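Local coordinates for RagB/SusD domain protein (Flavobacterium johnsoniae, PDB 5J90) that binds chitin as a SusD-like outer-membrane lipoprotein and probably helps the bacterium capture chitin chains for uptake and degradation, at residues A[197-200]-A[201-204]; A[114-117]-A[118-122]; A[204-207]-A[208-211]; A[171-174]-A[175-179]. All blocks are in the same frame, centred on the assembly; numbering follows the deposited sequence.

Interaction 1: residues A[197-200]-A[201-204]; sequences ESWV and RFAN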
ATOM      1  N   GLU A 197      34.200  15.332  -6.371  1.00 11.66           N
ATOM      2  CA  GLU A 197      33.934  14.993  -4.978  1.00 12.14           C
ATOM      3  C   GLU A 197      32.597  15.573  -4.501  1.00 12.08           C
ATOM      4  O   GLU A 197      31.858  14.902  -3.771  1.00 10.78           O
ATOM      5  CB  GLU A 197      35.090  15.474  -4.095  1.00 12.70           C
ATOM      6  CG  GLU A 197      34.924  15.142  -2.622  1.00 13.83           C
ATOM      7  CD  GLU A 197      36.060  15.674  -1.770  1.00 19.51           C
ATOM      8  OE1 GLU A 197      37.149  15.948  -2.325  1.00 23.00           O
ATOM      9  OE2 GLU A 197      35.855  15.832  -0.550  1.00 17.76           O
ATOM     10  N   SER A 198      32.270  16.795  -4.929  1.00 10.72           N
ATOM     11  CA  SER A 198      31.004  17.411  -4.546  1.00 10.53           C
ATOM     12  C   SER A 198      29.821  16.722  -5.225  1.00 10.55           C
ATOM     13  O   SER A 198      28.747  16.588  -4.634  1.00 10.33           O
ATOM     14  CB  SER A 198      31.012  18.896  -4.880  1.00 10.93           C
ATOM     15  OG  SER A 198      32.014  19.546  -4.115  1.00 14.62           O
ATOM     16  N   TRP A 199      30.021  16.279  -6.462  1.00  9.30           N
ATOM     17  CA  TRP A 199      29.006  15.505  -7.155  1.00 10.05           C
ATOM     18  C   TRP A 199      28.764  14.157  -6.462  1.00 10.18           C
ATOM     19  O   TRP A 199      27.621  13.704  -6.359  1.00 10.07           O
ATOM     20  CB  TRP A 199      29.383  15.343  -8.629  1.00 10.74           C
ATOM     21  CG  TRP A 199      28.945  16.525  -9.451  1.00  9.59           C
ATOM     22  CD1 TRP A 199      29.677  17.644  -9.753  1.00 10.75           C
ATOM     23  CD2 TRP A 199      27.661  16.709 -10.055  1.00 10.72           C
ATOM     24  NE1 TRP A 199      28.925  18.504 -10.519  1.00 10.47           N
ATOM     25  CE2 TRP A 199      27.681  17.956 -10.713  1.00 10.53           C
ATOM     26  CE3 TRP A 199      26.494  15.937 -10.105  1.00 10.75           C
ATOM     27  CZ2 TRP A 199      26.582  18.447 -11.416  1.00 10.76           C
ATOM     28  CZ3 TRP A 199      25.403  16.427 -10.803  1.00 11.54           C
ATOM     29  CH2 TRP A 199      25.457  17.670 -11.448  1.00 11.71           C
ATOM     30  N   VAL A 200      29.819  13.520  -5.970  1.00 10.45           N
ATOM     31  CA  VAL A 200      29.654  12.252  -5.263  1.00 10.27           C
ATOM     32  C   VAL A 200      28.926  12.479  -3.941  1.00  9.41           C
ATOM     33  O   VAL A 200      28.021  11.716  -3.585  1.00  9.10           O
ATOM     34  CB  VAL A 200      31.004  11.535  -5.026  1.00  9.64           C
ATOM     35  CG1 VAL A 200      30.819  10.330  -4.100  1.00 10.60           C
ATOM     36  CG2 VAL A 200      31.617  11.108  -6.356  1.00 11.75           C
ATOM     37  N   ARG A 201      29.276  13.549  -3.234  1.00  8.63           N
ATOM     38  CA  ARG A 201      28.633  13.865  -1.968  1.00  8.44           C
ATOM     39  C   ARG A 201      27.141  14.142  -2.190  1.00  9.16           C
ATOM     40  O   ARG A 201      26.295  13.752  -1.370  1.00  9.49           O
ATOM     41  CB  ARG A 201      29.357  15.045  -1.294  1.00  9.42           C
ATOM     42  CG  ARG A 201      28.902  15.348   0.118  1.00 10.69           C
ATOM     43  CD  ARG A 201      29.879  16.296   0.827  1.00 10.81           C
ATOM     44  NE  ARG A 201      31.184  15.680   1.058  1.00 11.00           N
ATOM     45  CZ  ARG A 201      32.322  16.063   0.482  1.00 12.76           C
ATOM     46  NH1 ARG A 201      32.339  17.068  -0.389  1.00 11.56           N
ATOM     47  NH2 ARG A 201      33.454  15.441   0.787  1.00 12.75           N
ATOM     48  N   PHE A 202      26.813  14.796  -3.303  1.00  9.33           N
ATOM     49  CA  PHE A 202      25.412  15.002  -3.667  1.00  8.40           C
ATOM     50  C   PHE A 202      24.747  13.651  -3.936  1.00  8.43           C
ATOM     51  O   PHE A 202      23.674  13.371  -3.393  1.00  9.20           O
ATOM     52  CB  PHE A 202      25.274  15.942  -4.876  1.00  9.35           C
ATOM     53  CG  PHE A 202      23.885  15.966  -5.472  1.00  8.93           C
ATOM     54  CD1 PHE A 202      22.767  16.170  -4.672  1.00  9.12           C
ATOM     55  CD2 PHE A 202      23.699  15.781  -6.834  1.00 10.43           C
ATOM     56  CE1 PHE A 202      21.483  16.181  -5.218  1.00  8.99           C
ATOM     57  CE2 PHE A 202      22.418  15.797  -7.382  1.00  9.81           C
ATOM     58  CZ  PHE A 202      21.324  15.999  -6.579  1.00 10.85           C
ATOM     59  N   ALA A 203      25.381  12.804  -4.742  1.00  8.68           N
ATOM     60  CA  ALA A 203      24.819  11.489  -5.034  1.00  8.68           C
ATOM     61  C   ALA A 203      24.555  10.694  -3.754  1.00  8.76           C
ATOM     62  O   ALA A 203      23.514  10.043  -3.636  1.00  8.96           O
ATOM     63  CB  ALA A 203      25.733  10.698  -5.975  1.00  9.83           C
ATOM     64  N   ASN A 204      25.490  10.729  -2.800  1.00  8.40           N
ATOM     65  CA  ASN A 204      25.282  10.050  -1.524  1.00  7.84           C
ATOM     66  C   ASN A 204      24.054  10.602  -0.801  1.00  7.94           C
ATOM     67  O   ASN A 204      23.263   9.846  -0.216  1.00  8.05           O
ATOM     68  CB  ASN A 204      26.504  10.214  -0.608  1.00  8.85           C
ATOM     69  CG  ASN A 204      27.761   9.558  -1.158  1.00 10.48           C
ATOM     70  OD1 ASN A 204      27.704   8.606  -1.939  1.00  9.59           O
ATOM     71  ND2 ASN A 204      28.915  10.062  -0.727  1.00 10.15           N
TER
HETATM   72  O   HOH W   1      34.847  18.725  -0.385  1.00 28.89           O
HETATM   73  O   HOH W   2      30.497  18.976  -1.595  1.00 12.42           O
HETATM   74  O   HOH W   3      34.112  18.680  -2.411  1.00 30.40           O
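E197 and R201 stand one turn apart on helix 196-213 and are joined by a salt bridge. Their side chains run side by side in the same direction. R201 NH2 gives its N-H to E197 OE2 over 2.8 Å, in a nearly straight bond of 166°. OE2 takes it on its anti lone pair, away from OE1. The acceptor lies close to the guanidinium plane, but the carboxylate plane is turned 65° from it. The E197 chain is extended, with CG anti to the backbone N (chi1 -179°), and this brings the carboxylate level with the end of the guanidinium, where NH2 lies. This is the wet side of the contact. Two waters join R201 NH1 to S198 OG, at 2.8 Å and 3.0 Å from OG. A third water joins NH1 to OE2, though weakly at the acid. R201 NE turns to F234 O, so the guanidinium has partners along much of its rim.

The other side of the helix is buried. W199 CE3 meets F202 CD2 at 4.3 Å, on the edge of the phenyl ring. Both side chains pack on I121 of helix 113-134, while V200 rests on L172 of helix 154-177. W199 NE1 is hydrogen-bonded to D188, and N204 ND2 to G235 O and Q232. With a leucine in place of R201, the E197 carboxylate would probably lose its charged mate and F234 O a donor. The helix thus presents a hydrated ion pair outward and an aromatic, aliphatic side inward, as expected of an amphipathic helix in the TPR-like SusD fold.

Interaction 2: residues A[114-117]-A[118-122]; sequences QFYA and LSLIL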
ATOM      1  N   GLN A 114      33.207   9.397 -17.103  1.00 14.95           N
ATOM      2  CA  GLN A 114      32.994  10.491 -16.165  1.00 13.59           C
ATOM      3  C   GLN A 114      31.709  11.236 -16.527  1.00 15.96           C
ATOM      4  O   GLN A 114      30.910  11.580 -15.652  1.00 14.02           O
ATOM      5  CB  GLN A 114      34.204  11.443 -16.091  1.00 16.28           C
ATOM      6  CG  GLN A 114      34.393  12.386 -17.281  1.00 21.22           C
ATOM      7  CD  GLN A 114      35.141  11.752 -18.443  1.00 20.68           C
ATOM      8  OE1 GLN A 114      34.918  10.594 -18.789  1.00 22.08           O
ATOM      9  NE2 GLN A 114      36.041  12.520 -19.051  1.00 25.33           N
ATOM     10  N   PHE A 115      31.490  11.454 -17.819  1.00 13.68           N
ATOM     11  CA  PHE A 115      30.267  12.120 -18.264  1.00 14.02           C
ATOM     12  C   PHE A 115      29.047  11.213 -18.093  1.00 13.40           C
ATOM     13  O   PHE A 115      27.961  11.687 -17.755  1.00 12.24           O
ATOM     14  CB  PHE A 115      30.394  12.602 -19.712  1.00 14.99           C
ATOM     15  CG  PHE A 115      31.395  13.711 -19.891  1.00 16.51           C
ATOM     16  CD1 PHE A 115      31.130  14.985 -19.417  1.00 23.35           C
ATOM     17  CD2 PHE A 115      32.597  13.478 -20.532  1.00 25.39           C
ATOM     18  CE1 PHE A 115      32.050  16.008 -19.577  1.00 26.25           C
ATOM     19  CE2 PHE A 115      33.525  14.494 -20.695  1.00 26.29           C
ATOM     20  CZ  PHE A 115      33.250  15.757 -20.216  1.00 28.00           C
ATOM     21  N   TYR A 116      29.227   9.918 -18.323  1.00 12.01           N
ATOM     22  CA  TYR A 116      28.152   8.959 -18.084  1.00 11.97           C
ATOM     23  C   TYR A 116      27.733   9.006 -16.612  1.00 12.53           C
ATOM     24  O   TYR A 116      26.550   9.112 -16.296  1.00 11.37           O
ATOM     25  CB  TYR A 116      28.592   7.553 -18.487  1.00 13.78           C
ATOM     26  CG  TYR A 116      27.595   6.455 -18.170  1.00 12.55           C
ATOM     27  CD1 TYR A 116      26.252   6.579 -18.517  1.00 13.43           C
ATOM     28  CD2 TYR A 116      28.004   5.284 -17.548  1.00 16.12           C
ATOM     29  CE1 TYR A 116      25.343   5.562 -18.238  1.00 14.38           C
ATOM     30  CE2 TYR A 116      27.107   4.265 -17.267  1.00 15.79           C
ATOM     31  CZ  TYR A 116      25.779   4.414 -17.610  1.00 14.07           C
ATOM     32  OH  TYR A 116      24.882   3.402 -17.328  1.00 16.91           O
ATOM     33  N   ALA A 117      28.702   8.927 -15.712  1.00 11.75           N
ATOM     34  CA  ALA A 117      28.425   9.004 -14.279  1.00 11.34           C
ATOM     35  C   ALA A 117      27.653  10.265 -13.897  1.00 11.12           C
ATOM     36  O   ALA A 117      26.657  10.203 -13.170  1.00 11.71           O
ATOM     37  CB  ALA A 117      29.723   8.923 -13.485  1.00 11.80           C
ATOM     38  N   LEU A 118      28.097  11.417 -14.393  1.00 11.45           N
ATOM     39  CA  LEU A 118      27.438  12.669 -14.060  1.00 10.42           C
ATOM     40  C   LEU A 118      26.010  12.678 -14.604  1.00 10.12           C
ATOM     41  O   LEU A 118      25.087  13.171 -13.939  1.00 10.97           O
ATOM     42  CB  LEU A 118      28.247  13.871 -14.574  1.00 11.93           C
ATOM     43  CG  LEU A 118      29.561  14.037 -13.806  1.00 11.23           C
ATOM     44  CD1 LEU A 118      30.558  14.875 -14.609  1.00 13.86           C
ATOM     45  CD2 LEU A 118      29.317  14.670 -12.440  1.00 12.96           C
ATOM     46  N   SER A 119      25.819  12.123 -15.802  1.00 11.05           N
ATOM     47  CA  SER A 119      24.479  12.058 -16.389  1.00 10.70           C
ATOM     48  C   SER A 119      23.550  11.195 -15.537  1.00 10.61           C
ATOM     49  O   SER A 119      22.364  11.515 -15.415  1.00 10.06           O
ATOM     50  CB  SER A 119      24.501  11.565 -17.848  1.00 11.43           C
ATOM     51  OG  SER A 119      24.681  10.164 -17.942  1.00 12.67           O
ATOM     52  N   LEU A 120      24.082  10.132 -14.933  1.00 10.44           N
ATOM     53  CA  LEU A 120      23.269   9.263 -14.077  1.00 10.13           C
ATOM     54  C   LEU A 120      22.792   9.989 -12.821  1.00  9.65           C
ATOM     55  O   LEU A 120      21.645   9.835 -12.393  1.00  9.34           O
ATOM     56  CB  LEU A 120      24.036   7.996 -13.691  1.00 10.49           C
ATOM     57  CG  LEU A 120      24.259   6.977 -14.812  1.00  9.71           C
ATOM     58  CD1 LEU A 120      25.125   5.835 -14.308  1.00 11.70           C
ATOM     59  CD2 LEU A 120      22.919   6.462 -15.340  1.00 12.17           C
ATOM     60  N   ILE A 121      23.673  10.776 -12.212  1.00  9.65           N
ATOM     61  CA  ILE A 121      23.288  11.524 -11.022  1.00  8.73           C
ATOM     62  C   ILE A 121      22.184  12.529 -11.350  1.00  9.62           C
ATOM     63  O   ILE A 121      21.178  12.625 -10.639  1.00  9.52           O
ATOM     64  CB  ILE A 121      24.503  12.222 -10.374  1.00  9.94           C
ATOM     65  CG1 ILE A 121      25.550  11.177  -9.985  1.00 10.24           C
ATOM     66  CG2 ILE A 121      24.070  13.035  -9.160  1.00 10.45           C
ATOM     67  CD1 ILE A 121      26.891  11.788  -9.532  1.00 11.39           C
ATOM     68  N   LEU A 122      22.359  13.275 -12.436  1.00  9.94           N
ATOM     69  CA  LEU A 122      21.330  14.215 -12.873  1.00  9.99           C
ATOM     70  C   LEU A 122      20.033  13.506 -13.258  1.00  8.79           C
ATOM     71  O   LEU A 122      18.939  14.008 -12.989  1.00 10.01           O
ATOM     72  CB  LEU A 122      21.839  15.046 -14.051  1.00 13.53           C
ATOM     73  CG  LEU A 122      22.626  16.282 -13.658  1.00 16.79           C
ATOM     74  CD1 LEU A 122      23.266  16.883 -14.902  1.00 17.68           C
ATOM     75  CD2 LEU A 122      21.704  17.282 -12.975  1.00 15.76           C
TER
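Y116 and L120, one turn apart on helix 113-134, form a CH-pi contact. The helix belongs to the alpha-helical, TPR-related SusD fold. L120 CD1 sits over one face of the phenol ring, 3.9 Å from its centroid and 21° off the ring normal. It is shifted toward the rim, nearest CZ at 3.7 Å. CD2 of the same leucine approaches CE1, so both methyls of the fork touch the ring. The tyrosine ring reaches them because its CG is anti to the backbone N (chi1 175°), which lays the ring along the helix toward the next turn.

At the backbone, Y116 O takes two donors. One is the usual helical N-H of L120. The other is the hydroxyl of S119.

Further out, neighbouring helices fix the frame. A117 and L118 pack on L172 of helix 154-177, and I121 packs on W199 and F202 of helix 196-213. F115 and L122 lie against F33 of helix 33-37. S119 OG is turned back between its own backbone N and carbonyl carbon (chi1 77°), and from there it donates to Y116 O at 2.7 Å, with a C=O...OG angle of 123°.

Interaction 3: residues A[204-207]-A[208-211]; sequences NTLR and LRLA
R207 O receives the shortest bond of this contact, 2.8 Å from A211 N. The three preceding bonds of the same helix are near 3.0 Å: L208 N to N204 O, R209 N to T205 O and L210 N to L206 O. This is regular alpha-helix, and the link between the segments is mostly backbone. Side chains add less. L210 CG comes within 3.4 Å of L206 O. L206 CD1 comes within 4.4 Å of L210 CG and 4.3 Å of R209 CD, so the leucine lies loosely against the aliphatic part of the arginine.

The two arginines leave the helix in different directions. Both chains bend at chi3 before their guanidinium groups meet acids of other helices. R207 forms salt bridges with E225 and D166, and also bonds to F162 O. R209 pairs with E334 and bonds to H128. Buried positive charge is thus met by acids from other helices, which probably offsets much of the cost of burying it. T205 OG1 bonds to R201 O and M237 N.

The segment sits deep in the helical bundle. L210 packs on Y158 and F162 of helix 154-177, L208 reaches both A226 and A229 of helix 219-231 and L338 of helix 332-344, and A211 meets E225.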
ATOM      1  N   ASN A 204      25.490  10.729  -2.800  1.00  8.40           N
ATOM      2  CA  ASN A 204      25.282  10.050  -1.524  1.00  7.84           C
ATOM      3  C   ASN A 204      24.054  10.602  -0.801  1.00  7.94           C
ATOM      4  O   ASN A 204      23.263   9.846  -0.216  1.00  8.05           O
ATOM      5  CB  ASN A 204      26.504  10.214  -0.608  1.00  8.85           C
ATOM      6  CG  ASN A 204      27.761   9.558  -1.158  1.00 10.48           C
ATOM      7  OD1 ASN A 204      27.704   8.606  -1.939  1.00  9.59           O
ATOM      8  ND2 ASN A 204      28.915  10.062  -0.727  1.00 10.15           N
ATOM      9  N   THR A 205      23.890  11.923  -0.824  1.00  7.61           N
ATOM     10  CA  THR A 205      22.792  12.548  -0.100  1.00  7.05           C
ATOM     11  C   THR A 205      21.452  12.235  -0.783  1.00  7.55           C
ATOM     12  O   THR A 205      20.442  12.002  -0.119  1.00  8.00           O
ATOM     13  CB  THR A 205      22.995  14.069   0.011  1.00  7.90           C
ATOM     14  OG1 THR A 205      24.323  14.331   0.481  1.00  8.93           O
ATOM     15  CG2 THR A 205      22.004  14.671   1.001  1.00 10.49           C
ATOM     16  N   LEU A 206      21.464  12.205  -2.113  1.00  7.66           N
ATOM     17  CA  LEU A 206      20.290  11.806  -2.888  1.00  8.63           C
ATOM     18  C   LEU A 206      19.930  10.349  -2.577  1.00  8.17           C
ATOM     19  O   LEU A 206      18.744  10.029  -2.407  1.00  7.84           O
ATOM     20  CB  LEU A 206      20.573  12.005  -4.379  1.00  9.20           C
ATOM     21  CG  LEU A 206      19.488  11.680  -5.400  1.00  8.80           C
ATOM     22  CD1 LEU A 206      18.170  12.338  -5.043  1.00 10.64           C
ATOM     23  CD2 LEU A 206      19.960  12.098  -6.798  1.00  9.98           C
ATOM     24  N   ARG A 207      20.934   9.472  -2.477  1.00  7.35           N
ATOM     25  CA  ARG A 207      20.674   8.099  -2.048  1.00  7.20           C
ATOM     26  C   ARG A 207      19.980   8.070  -0.682  1.00  7.88           C
ATOM     27  O   ARG A 207      19.037   7.314  -0.476  1.00  7.75           O
ATOM     28  CB  ARG A 207      21.966   7.275  -1.970  1.00  8.18           C
ATOM     29  CG  ARG A 207      21.693   5.818  -1.577  1.00  7.49           C
ATOM     30  CD  ARG A 207      22.960   5.009  -1.243  1.00  8.24           C
ATOM     31  NE  ARG A 207      23.984   5.133  -2.273  1.00  8.56           N
ATOM     32  CZ  ARG A 207      23.950   4.544  -3.465  1.00  8.82           C
ATOM     33  NH1 ARG A 207      22.933   3.759  -3.814  1.00  9.67           N
ATOM     34  NH2 ARG A 207      24.945   4.763  -4.326  1.00  9.56           N
ATOM     35  N   LEU A 208      20.456   8.888   0.252  1.00  7.86           N
ATOM     36  CA  LEU A 208      19.851   8.940   1.576  1.00  7.89           C
ATOM     37  C   LEU A 208      18.392   9.395   1.526  1.00  7.21           C
ATOM     38  O   LEU A 208      17.534   8.822   2.214  1.00  7.77           O
ATOM     39  CB  LEU A 208      20.690   9.831   2.510  1.00  8.12           C
ATOM     40  CG  LEU A 208      20.212   9.978   3.959  1.00  7.83           C
ATOM     41  CD1 LEU A 208      20.156   8.621   4.672  1.00  9.35           C
ATOM     42  CD2 LEU A 208      21.121  10.945   4.715  1.00  9.09           C
ATOM     43  N   ARG A 209      18.098  10.402   0.702  1.00  6.59           N
ATOM     44  CA  ARG A 209      16.718  10.827   0.493  1.00  7.64           C
ATOM     45  C   ARG A 209      15.852   9.673  -0.020  1.00  7.30           C
ATOM     46  O   ARG A 209      14.761   9.426   0.500  1.00  7.17           O
ATOM     47  CB  ARG A 209      16.668  12.004  -0.493  1.00  7.70           C
ATOM     48  CG  ARG A 209      15.243  12.356  -0.917  1.00  8.09           C
ATOM     49  CD  ARG A 209      15.202  13.343  -2.079  1.00  8.50           C
ATOM     50  NE  ARG A 209      15.494  14.712  -1.645  1.00  8.29           N
ATOM     51  CZ  ARG A 209      15.496  15.752  -2.469  1.00  8.21           C
ATOM     52  NH1 ARG A 209      15.237  15.573  -3.758  1.00  9.39           N
ATOM     53  NH2 ARG A 209      15.765  16.968  -2.006  1.00  8.49           N
ATOM     54  N   LEU A 210      16.335   8.983  -1.045  1.00  7.23           N
ATOM     55  CA  LEU A 210      15.556   7.896  -1.649  1.00  7.39           C
ATOM     56  C   LEU A 210      15.391   6.722  -0.681  1.00  6.86           C
ATOM     57  O   LEU A 210      14.339   6.065  -0.648  1.00  7.56           O
ATOM     58  CB  LEU A 210      16.184   7.437  -2.968  1.00  8.07           C
ATOM     59  CG  LEU A 210      16.239   8.500  -4.064  1.00 10.11           C
ATOM     60  CD1 LEU A 210      16.921   7.941  -5.307  1.00 13.20           C
ATOM     61  CD2 LEU A 210      14.865   9.058  -4.390  1.00 12.30           C
ATOM     62  N   ALA A 211      16.418   6.481   0.131  1.00  7.35           N
ATOM     63  CA  ALA A 211      16.353   5.436   1.142  1.00  7.88           C
ATOM     64  C   ALA A 211      15.270   5.729   2.184  1.00  7.38           C
ATOM     65  O   ALA A 211      14.452   4.865   2.505  1.00  7.63           O
ATOM     66  CB  ALA A 211      17.714   5.263   1.797  1.00  7.74           C
TER

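Interaction 4: residues A[171-174]-A[175-179]; sequences ELTK and RIDAG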
ATOM      1  N   GLU A 171      32.489   5.227 -10.188  1.00 12.40           N
ATOM      2  CA  GLU A 171      33.261   5.782 -11.299  1.00 14.41           C
ATOM      3  C   GLU A 171      33.957   7.082 -10.908  1.00 13.61           C
ATOM      4  O   GLU A 171      35.164   7.249 -11.140  1.00 14.51           O
ATOM      5  CB  GLU A 171      32.370   5.999 -12.528  1.00 14.10           C
ATOM      6  CG  GLU A 171      33.099   6.605 -13.722  1.00 15.32           C
ATOM      7  CD  GLU A 171      34.147   5.678 -14.313  1.00 22.11           C
ATOM      8  OE1 GLU A 171      33.927   4.449 -14.307  1.00 22.68           O
ATOM      9  OE2 GLU A 171      35.189   6.179 -14.790  1.00 20.52           O
ATOM     10  N   LEU A 172      33.218   8.010 -10.313  1.00 12.05           N
ATOM     11  CA  LEU A 172      33.815   9.293  -9.950  1.00 12.95           C
ATOM     12  C   LEU A 172      34.816   9.154  -8.804  1.00 13.40           C
ATOM     13  O   LEU A 172      35.838   9.846  -8.779  1.00 13.58           O
ATOM     14  CB  LEU A 172      32.749  10.328  -9.607  1.00 12.35           C
ATOM     15  CG  LEU A 172      31.851  10.727 -10.778  1.00 12.76           C
ATOM     16  CD1 LEU A 172      30.812  11.724 -10.304  1.00 13.44           C
ATOM     17  CD2 LEU A 172      32.669  11.295 -11.946  1.00 12.84           C
ATOM     18  N   THR A 173      34.535   8.269  -7.852  1.00 12.26           N
ATOM     19  CA  THR A 173      35.441   8.060  -6.727  1.00 13.95           C
ATOM     20  C   THR A 173      36.771   7.491  -7.222  1.00 14.09           C
ATOM     21  O   THR A 173      37.836   7.887  -6.740  1.00 15.43           O
ATOM     22  CB  THR A 173      34.819   7.153  -5.653  1.00 12.70           C
ATOM     23  OG1 THR A 173      33.673   7.812  -5.096  1.00 13.78           O
ATOM     24  CG2 THR A 173      35.823   6.884  -4.546  1.00 14.87           C
ATOM     25  N   LYS A 174      36.710   6.592  -8.196  1.00 14.56           N
ATOM     26  CA  LYS A 174      37.917   6.053  -8.827  1.00 17.06           C
ATOM     27  C   LYS A 174      38.791   7.179  -9.391  1.00 19.23           C
ATOM     28  O   LYS A 174      40.009   7.222  -9.161  1.00 17.83           O
ATOM     29  CB  LYS A 174      37.525   5.076  -9.939  1.00 18.71           C
ATOM     30  CG  LYS A 174      38.684   4.526 -10.746  1.00 21.78           C
ATOM     31  CD  LYS A 174      38.184   3.576 -11.823  1.00 24.27           C
ATOM     32  CE  LYS A 174      37.416   4.322 -12.903  1.00 28.30           C
ATOM     33  NZ  LYS A 174      36.935   3.402 -13.978  1.00 41.57           N
ATOM     34  N   ARG A 175      38.168   8.107 -10.111  1.00 15.60           N
ATOM     35  CA  ARG A 175      38.901   9.215 -10.714  1.00 14.94           C
ATOM     36  C   ARG A 175      39.453  10.180  -9.674  1.00 19.42           C
ATOM     37  O   ARG A 175      40.570  10.682  -9.815  1.00 19.27           O
ATOM     38  CB  ARG A 175      38.019   9.931 -11.737  1.00 17.13           C
ATOM     39  CG  ARG A 175      37.702   9.039 -12.922  1.00 17.64           C
ATOM     40  CD  ARG A 175      36.676   9.647 -13.858  1.00 17.85           C
ATOM     41  NE  ARG A 175      36.321   8.695 -14.901  1.00 18.20           N
ATOM     42  CZ  ARG A 175      36.780   8.730 -16.147  1.00 19.50           C
ATOM     43  NH1 ARG A 175      37.599   9.702 -16.535  1.00 22.77           N
ATOM     44  NH2 ARG A 175      36.398   7.799 -17.009  1.00 22.45           N
ATOM     45  N   ILE A 176      38.685  10.436  -8.621  1.00 16.06           N
ATOM     46  CA  ILE A 176      39.156  11.283  -7.539  1.00 16.69           C
ATOM     47  C   ILE A 176      40.369  10.659  -6.857  1.00 18.12           C
ATOM     48  O   ILE A 176      41.369  11.340  -6.602  1.00 20.09           O
ATOM     49  CB  ILE A 176      38.051  11.535  -6.496  1.00 15.72           C
ATOM     50  CG1 ILE A 176      36.884  12.283  -7.142  1.00 16.77           C
ATOM     51  CG2 ILE A 176      38.600  12.309  -5.295  1.00 19.04           C
ATOM     52  CD1 ILE A 176      35.582  12.152  -6.379  1.00 14.43           C
ATOM     53  N   ASP A 177      40.283   9.359  -6.577  1.00 17.85           N
ATOM     54  CA  ASP A 177      41.361   8.638  -5.897  1.00 19.14           C
ATOM     55  C   ASP A 177      42.643   8.678  -6.724  1.00 23.02           C
ATOM     56  O   ASP A 177      43.751   8.685  -6.174  1.00 22.44           O
ATOM     57  CB  ASP A 177      40.963   7.185  -5.632  1.00 19.26           C
ATOM     58  CG  ASP A 177      39.940   7.043  -4.515  1.00 22.81           C
ATOM     59  OD1 ASP A 177      39.705   8.023  -3.775  1.00 24.81           O
ATOM     60  OD2 ASP A 177      39.390   5.930  -4.367  1.00 25.55           O
ATOM     61  N   ALA A 178      42.485   8.706  -8.042  1.00 18.86           N
ATOM     62  CA  ALA A 178      43.620   8.714  -8.965  1.00 23.58           C
ATOM     63  C   ALA A 178      44.160  10.120  -9.224  1.00 24.73           C
ATOM     64  O   ALA A 178      45.164  10.283  -9.918  1.00 27.27           O
ATOM     65  CB  ALA A 178      43.241   8.041 -10.277  1.00 22.71           C
ATOM     66  N   GLY A 179      43.501  11.132  -8.667  1.00 19.18           N
ATOM     67  CA  GLY A 179      43.935  12.510  -8.832  1.00 20.51           C
ATOM     68  C   GLY A 179      43.695  13.053 -10.227  1.00 22.79           C
ATOM     69  O   GLY A 179      44.354  14.002 -10.657  1.00 23.56           O
TER
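E171 is held by two basic side chains of its own helix, K174 and R175, in a three-residue salt-bridge network. R175 grips it side-on. NE and NH2 both donate to the single oxygen OE2, over 2.8 Å and 3.0 Å. OE2 is met on its anti side, and the carboxylate is turned 51° from the guanidinium. NE lies near the anti lone pair, while NH2 stands 31° out of the carboxylate plane. K174 NZ donates to E171 OE1 at 3.2 Å, on the syn side but tilted out of the carboxylate plane. The bend of E171 at chi2 (67°) turns its carboxylate forward along the helix, toward R175, and the extended R175 chain crosses it obliquely. R175 NH1 has a second acid, E180.

On another side of the helix T173 and D177 run alongside each other, with T173 CG2 3.7 Å from D177 OD2. D177 OD1 pairs with K233, and T173 OG1 bonds to V169 O. I176 CD1 lies 3.3 Å from L172 O.

The helix then ends in a Schellman motif: G179 has positive phi, and its N bonds to I176 O. Replacing R175 by an alanine is likely to cost E171 its two-nitrogen grip and E180 this partner. Near the surface, the network lets one carboxylate balance part of two positive charges at the C-terminal end of helix 154-177, where the helix dipole would probably welcome basic groups.

In the fold
All four contacts are local, one turn to the next. Interactions 1 and 3 follow each other on helix 196-213 and share N204. Interactions 2 and 4 lie on helices 113-134 and 154-177. Interactions 1, 2 and 4 meet in the apolar seam of these three helices, where W199 packs on L118. Interaction 3 is wholly buried and nearest the chain centre, about 13 Å away; its arginines seek acids on other helices. Interaction 4, about 30 Å out, is the surface contact, and its ion pairs run along one helix and out to E180 and K233 beyond it. Interaction 1 combines a buried side with a hydrated ion pair, while interaction 2 has no ion pair across its segments.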